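Local coordinates for protein N-terminus Plasma serine protease inhibitor (Homo sapiens, PDB 3DY0) that inhibits serine proteases of blood plasma and other body fluids in a heparin-dependent manner, trapping them irreversibly through its cleaved reactive centre loop, at residues D15-L20 with Q241-L246; G274-E279 with M311-V316. All coordinates share one frame; numbering follows the deposited sequence. Where two conformers were deposited one is given.

Contact 1. Residues D15-L20 with Q241-L246; sequences DLYRAL and QVENGL
In the helical layer of the serpin fold, helix 12-23 lies beside the C-terminal end of helix 239-245, and Arg18 joins them by reaching the carbonyls where the second helix ends. Its NH1 donates to Glu243 O at 3.0 Å and, with an almost straight N-H, to Leu246 O at 2.9 Å. Both oxygens lie close to the guanidinium plane, so one nitrogen spends two protons on two main-chain acceptors. A bend at chi3 (-76°) turns the guanidinium toward these carbonyls. Its other nitrogen, NH2, forms a salt bridge with Asp15 OD2 at 2.9 Å, one turn earlier on the same helix, and gives a further hydrogen bond to a water; together these bonds fix the rotation of the group.

The two short helical segments run at 143° to each other with their axes 10.0 Å apart, a separation bridged by side chains. Tyr17 points across, and its OH donates to Glu243 OE2 at 2.7 Å, using the anti lone pair of that oxygen. The carboxylate sits at the ring edge, its plane turned well away from that of the ring, and OE2 also forms a salt bridge with a basic side chain of the separate bound peptide, probably the C-terminal fragment left by cleavage. Over one ring face comes Leu246, whose CD1 makes a CH-pi contact 4.3 Å from the centroid of the Tyr17 ring.

Contact 2. Residues G274-E279 with M311-V316; sequences GSYQLE and MVHKAV
His313 and Tyr276 leave facing strands on the same side of the sheet with different first torsions: the imidazole of His313 swings to the far side of its backbone N (chi1 -174°), whereas Tyr276 keeps CG beside its own N (chi1 -45°). The rings therefore meet edge to edge without stacking, Tyr276 CD1 lying 4.2 Å from His313 CD2. Tyr276 extends back along its strand over Gly274, which has no side chain on that face, and its OH bonds to Phe30 N.

The strands are antiparallel neighbours in the large central sheet of the serpin. Gly274 with Ala315 and Tyr276 with His313 are hydrogen-bonded pairs; the nearly straight bond from Tyr276 N to His313 O measures 2.8 Å. Ser275 with Lys314 and Gln277 with Val312 are non-hydrogen-bonded pairs, whose side chains leave by the other face. His313 belongs to the region known in serpins as the shutter: ND1 bonds to Thr330 on strand 323-335 and NE2 to Ser32 N, so both ring nitrogens are engaged and the imidazole is held against rotation.

Beyond the Gln277-Val312 pair, Leu278 N donates to Met311 O at 2.8 Å, in a more bent bond. Leu278 CD1 then fits between His313 CB, at 3.8 Å, and Met311 SD, at 4.0 Å. Glu279 folds back through a bend at chi2, and its OE2 accepts a hydrogen bond from Met311 N at 2.9 Å, the N-H coming from above the carboxylate plane. The second oxygen, OE1, accepts from Gln277 NE2 at 2.9 Å through its syn lone pair, so the carboxylate is secured at both ends; Glu310 OE2 also takes a bond from that amide nitrogen.

How the contacts relate
The centres of contact 1 and contact 2 are about 17 Å apart, yet the two touch directly: Leu20 CD2 of the helix in contact 1 packs 3.6 Å from Tyr276 CD2 in contact 2. Strand 29-31 is shared as well, since Tyr17 packs on Ile29 and Phe31, while Tyr276 rests on Ile29 and His313 on Phe31. Contact 1 faces the heparin side, with the side chain of Leu246 about 10 Å from a bound sulfated glucosamine and that of Arg18 about 14 Å from a sulfated iduronic acid. Contact 2 lies deeper, beside strand 323-335, which in the cleaved serpin is the inserted reactive centre loop.

Contact 1. Residues D15-L20 with Q241-L246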
# COMPACT_ATOMS: atom_id res chain seq x y z
N ASP A 15 -3.50 -0.34 11.79
CA ASP A 15 -2.69 -1.01 12.79
C ASP A 15 -1.34 -1.26 12.10
O ASP A 15 -0.29 -1.18 12.73
CB ASP A 15 -3.33 -2.34 13.21
CG ASP A 15 -4.49 -2.14 14.16
OD1 ASP A 15 -5.18 -3.14 14.48
OD2 ASP A 15 -4.73 -1.00 14.61
N LEU A 16 -1.38 -1.54 10.80
CA LEU A 16 -0.14 -1.76 10.06
C LEU A 16 0.63 -0.45 9.98
O LEU A 16 1.84 -0.41 10.20
CB LEU A 16 -0.42 -2.29 8.65
CG LEU A 16 0.82 -2.50 7.76
CD1 LEU A 16 1.86 -3.35 8.49
CD2 LEU A 16 0.40 -3.17 6.46
N TYR A 17 -0.07 0.63 9.66
CA TYR A 17 0.58 1.93 9.58
C TYR A 17 1.32 2.23 10.88
O TYR A 17 2.49 2.61 10.87
CB TYR A 17 -0.44 3.05 9.33
CG TYR A 17 0.19 4.41 9.44
CD1 TYR A 17 0.81 5.01 8.33
CD2 TYR A 17 0.30 5.06 10.67
CE1 TYR A 17 1.51 6.22 8.47
CE2 TYR A 17 1.00 6.24 10.82
CZ TYR A 17 1.60 6.82 9.71
OH TYR A 17 2.33 7.97 9.88
N ARG A 18 0.62 2.07 12.00
CA ARG A 18 1.23 2.35 13.30
C ARG A 18 2.43 1.47 13.61
O ARG A 18 3.40 1.93 14.20
CB ARG A 18 0.17 2.26 14.41
CG ARG A 18 -0.73 3.48 14.48
CD ARG A 18 -1.73 3.38 15.64
NE ARG A 18 -2.82 2.46 15.35
CZ ARG A 18 -3.94 2.80 14.72
NH1 ARG A 18 -4.13 4.06 14.33
NH2 ARG A 18 -4.87 1.89 14.48
N ALA A 19 2.38 0.20 13.21
CA ALA A 19 3.50 -0.71 13.44
C ALA A 19 4.72 -0.21 12.67
O ALA A 19 5.84 -0.19 13.20
CB ALA A 19 3.14 -2.12 12.99
N LEU A 20 4.51 0.20 11.42
CA LEU A 20 5.59 0.71 10.59
C LEU A 20 6.15 2.01 11.16
O LEU A 20 7.37 2.20 11.24
CB LEU A 20 5.10 0.93 9.16
CG LEU A 20 4.68 -0.33 8.41
CD1 LEU A 20 4.22 0.05 7.01
CD2 LEU A 20 5.85 -1.32 8.35
N GLN A 241 -0.60 12.03 18.05
CA GLN A 241 -2.01 12.00 18.40
C GLN A 241 -2.86 11.65 17.18
O GLN A 241 -3.80 10.86 17.28
CB GLN A 241 -2.43 13.36 18.96
CG GLN A 241 -3.90 13.47 19.31
CD GLN A 241 -4.20 14.69 20.15
OE1 GLN A 241 -3.76 14.80 21.29
NE2 GLN A 241 -4.94 15.63 19.57
N VAL A 242 -2.52 12.23 16.04
CA VAL A 242 -3.26 11.95 14.82
C VAL A 242 -3.04 10.50 14.41
O VAL A 242 -3.98 9.78 14.08
CB VAL A 242 -2.84 12.90 13.67
CG1 VAL A 242 -3.40 12.42 12.34
CG2 VAL A 242 -3.36 14.31 13.97
N GLU A 243 -1.79 10.05 14.46
CA GLU A 243 -1.47 8.66 14.09
C GLU A 243 -2.23 7.68 14.98
O GLU A 243 -2.75 6.67 14.50
CB GLU A 243 0.03 8.42 14.20
CG GLU A 243 0.85 9.20 13.18
CD GLU A 243 2.34 9.01 13.35
OE1 GLU A 243 2.83 9.25 14.48
OE2 GLU A 243 3.03 8.65 12.38
N ASN A 244 -2.31 7.97 16.28
CA ASN A 244 -3.03 7.10 17.20
C ASN A 244 -4.53 7.05 16.90
O ASN A 244 -5.19 6.05 17.17
CB ASN A 244 -2.83 7.55 18.65
CG ASN A 244 -1.38 7.46 19.11
OD1 ASN A 244 -0.62 6.62 18.63
ND2 ASN A 244 -1.01 8.32 20.06
N GLY A 245 -5.05 8.13 16.31
CA GLY A 245 -6.46 8.19 16.00
C GLY A 245 -6.88 7.69 14.63
O GLY A 245 -8.07 7.59 14.34
N LEU A 246 -5.91 7.37 13.78
CA LEU A 246 -6.25 6.89 12.45
C LEU A 246 -7.04 5.60 12.52
O LEU A 246 -6.71 4.70 13.29
CB LEU A 246 -4.98 6.65 11.62
CG LEU A 246 -4.11 7.87 11.34
CD1 LEU A 246 -2.87 7.43 10.58
CD2 LEU A 246 -4.89 8.90 10.53
O HOH W 1 -7.70 1.89 14.02

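Contact 2. Residues G274-E279 with M311-V316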
# COMPACT_ATOMS: atom_id res chain seq x y z
N GLY A 274 8.84 3.46 0.53
CA GLY A 274 8.86 2.59 1.68
C GLY A 274 9.31 1.21 1.24
O GLY A 274 8.90 0.72 0.19
N SER A 275 10.18 0.60 2.04
CA SER A 275 10.70 -0.73 1.75
C SER A 275 10.59 -1.51 3.05
O SER A 275 11.26 -1.18 4.03
CB SER A 275 12.17 -0.64 1.32
OG SER A 275 12.70 -1.92 1.06
N TYR A 276 9.76 -2.55 3.06
CA TYR A 276 9.56 -3.33 4.27
C TYR A 276 9.65 -4.84 4.17
O TYR A 276 9.36 -5.43 3.14
CB TYR A 276 8.18 -2.98 4.88
CG TYR A 276 7.90 -1.50 4.91
CD1 TYR A 276 7.14 -0.89 3.91
CD2 TYR A 276 8.45 -0.69 5.90
CE1 TYR A 276 6.95 0.50 3.89
CE2 TYR A 276 8.27 0.69 5.89
CZ TYR A 276 7.51 1.28 4.88
OH TYR A 276 7.36 2.65 4.87
N GLN A 277 10.06 -5.44 5.28
CA GLN A 277 10.12 -6.89 5.40
C GLN A 277 8.94 -7.12 6.33
O GLN A 277 9.06 -7.09 7.55
CB GLN A 277 11.44 -7.33 6.06
CG GLN A 277 12.66 -7.02 5.21
CD GLN A 277 12.77 -7.89 3.96
OE1 GLN A 277 13.28 -7.45 2.93
NE2 GLN A 277 12.30 -9.14 4.06
N LEU A 278 7.77 -7.31 5.72
CA LEU A 278 6.54 -7.46 6.48
C LEU A 278 6.48 -8.65 7.42
O LEU A 278 5.70 -8.64 8.37
CB LEU A 278 5.35 -7.49 5.51
CG LEU A 278 5.19 -6.20 4.69
CD1 LEU A 278 4.04 -6.39 3.72
CD2 LEU A 278 4.92 -5.01 5.61
N GLU A 279 7.31 -9.67 7.19
CA GLU A 279 7.29 -10.83 8.07
C GLU A 279 7.74 -10.44 9.47
O GLU A 279 7.41 -11.12 10.45
CB GLU A 279 8.18 -11.95 7.51
CG GLU A 279 9.68 -11.71 7.56
CD GLU A 279 10.21 -10.87 6.42
OE1 GLU A 279 11.45 -10.72 6.34
OE2 GLU A 279 9.40 -10.38 5.59
N MET A 311 7.89 -11.60 3.39
CA MET A 311 6.90 -10.91 2.57
C MET A 311 7.45 -9.51 2.41
O MET A 311 7.31 -8.67 3.29
CB MET A 311 5.54 -10.85 3.28
CG MET A 311 4.44 -10.29 2.39
SD MET A 311 2.85 -10.13 3.20
CE MET A 311 2.33 -11.83 3.26
N VAL A 312 8.09 -9.27 1.27
CA VAL A 312 8.69 -7.97 0.99
C VAL A 312 7.71 -7.02 0.30
O VAL A 312 6.95 -7.43 -0.58
CB VAL A 312 9.95 -8.13 0.11
CG1 VAL A 312 10.98 -8.99 0.84
CG2 VAL A 312 9.59 -8.76 -1.22
N HIS A 313 7.75 -5.76 0.71
CA HIS A 313 6.88 -4.74 0.13
C HIS A 313 7.72 -3.53 -0.24
O HIS A 313 8.60 -3.12 0.52
CB HIS A 313 5.80 -4.30 1.14
CG HIS A 313 4.78 -3.36 0.57
ND1 HIS A 313 3.80 -3.78 -0.31
CD2 HIS A 313 4.60 -2.03 0.73
CE1 HIS A 313 3.05 -2.74 -0.66
NE2 HIS A 313 3.52 -1.67 -0.04
N LYS A 314 7.47 -2.97 -1.42
CA LYS A 314 8.18 -1.78 -1.87
C LYS A 314 7.11 -0.89 -2.48
O LYS A 314 6.29 -1.35 -3.28
CB LYS A 314 9.22 -2.13 -2.94
CG LYS A 314 9.96 -0.92 -3.50
CD LYS A 314 10.78 -0.22 -2.44
CE LYS A 314 11.55 0.96 -3.02
NZ LYS A 314 12.48 0.52 -4.10
N ALA A 315 7.11 0.38 -2.08
CA ALA A 315 6.12 1.33 -2.59
C ALA A 315 6.80 2.68 -2.81
O ALA A 315 7.66 3.09 -2.04
CB ALA A 315 4.99 1.48 -1.58
N VAL A 316 6.41 3.36 -3.88
CA VAL A 316 6.99 4.66 -4.20
C VAL A 316 5.90 5.62 -4.65
O VAL A 316 4.86 5.21 -5.16
CB VAL A 316 8.05 4.56 -5.35
CG1 VAL A 316 9.13 3.56 -4.98
CG2 VAL A 316 7.37 4.16 -6.65
O HOH W 2 11.43 -3.88 0.01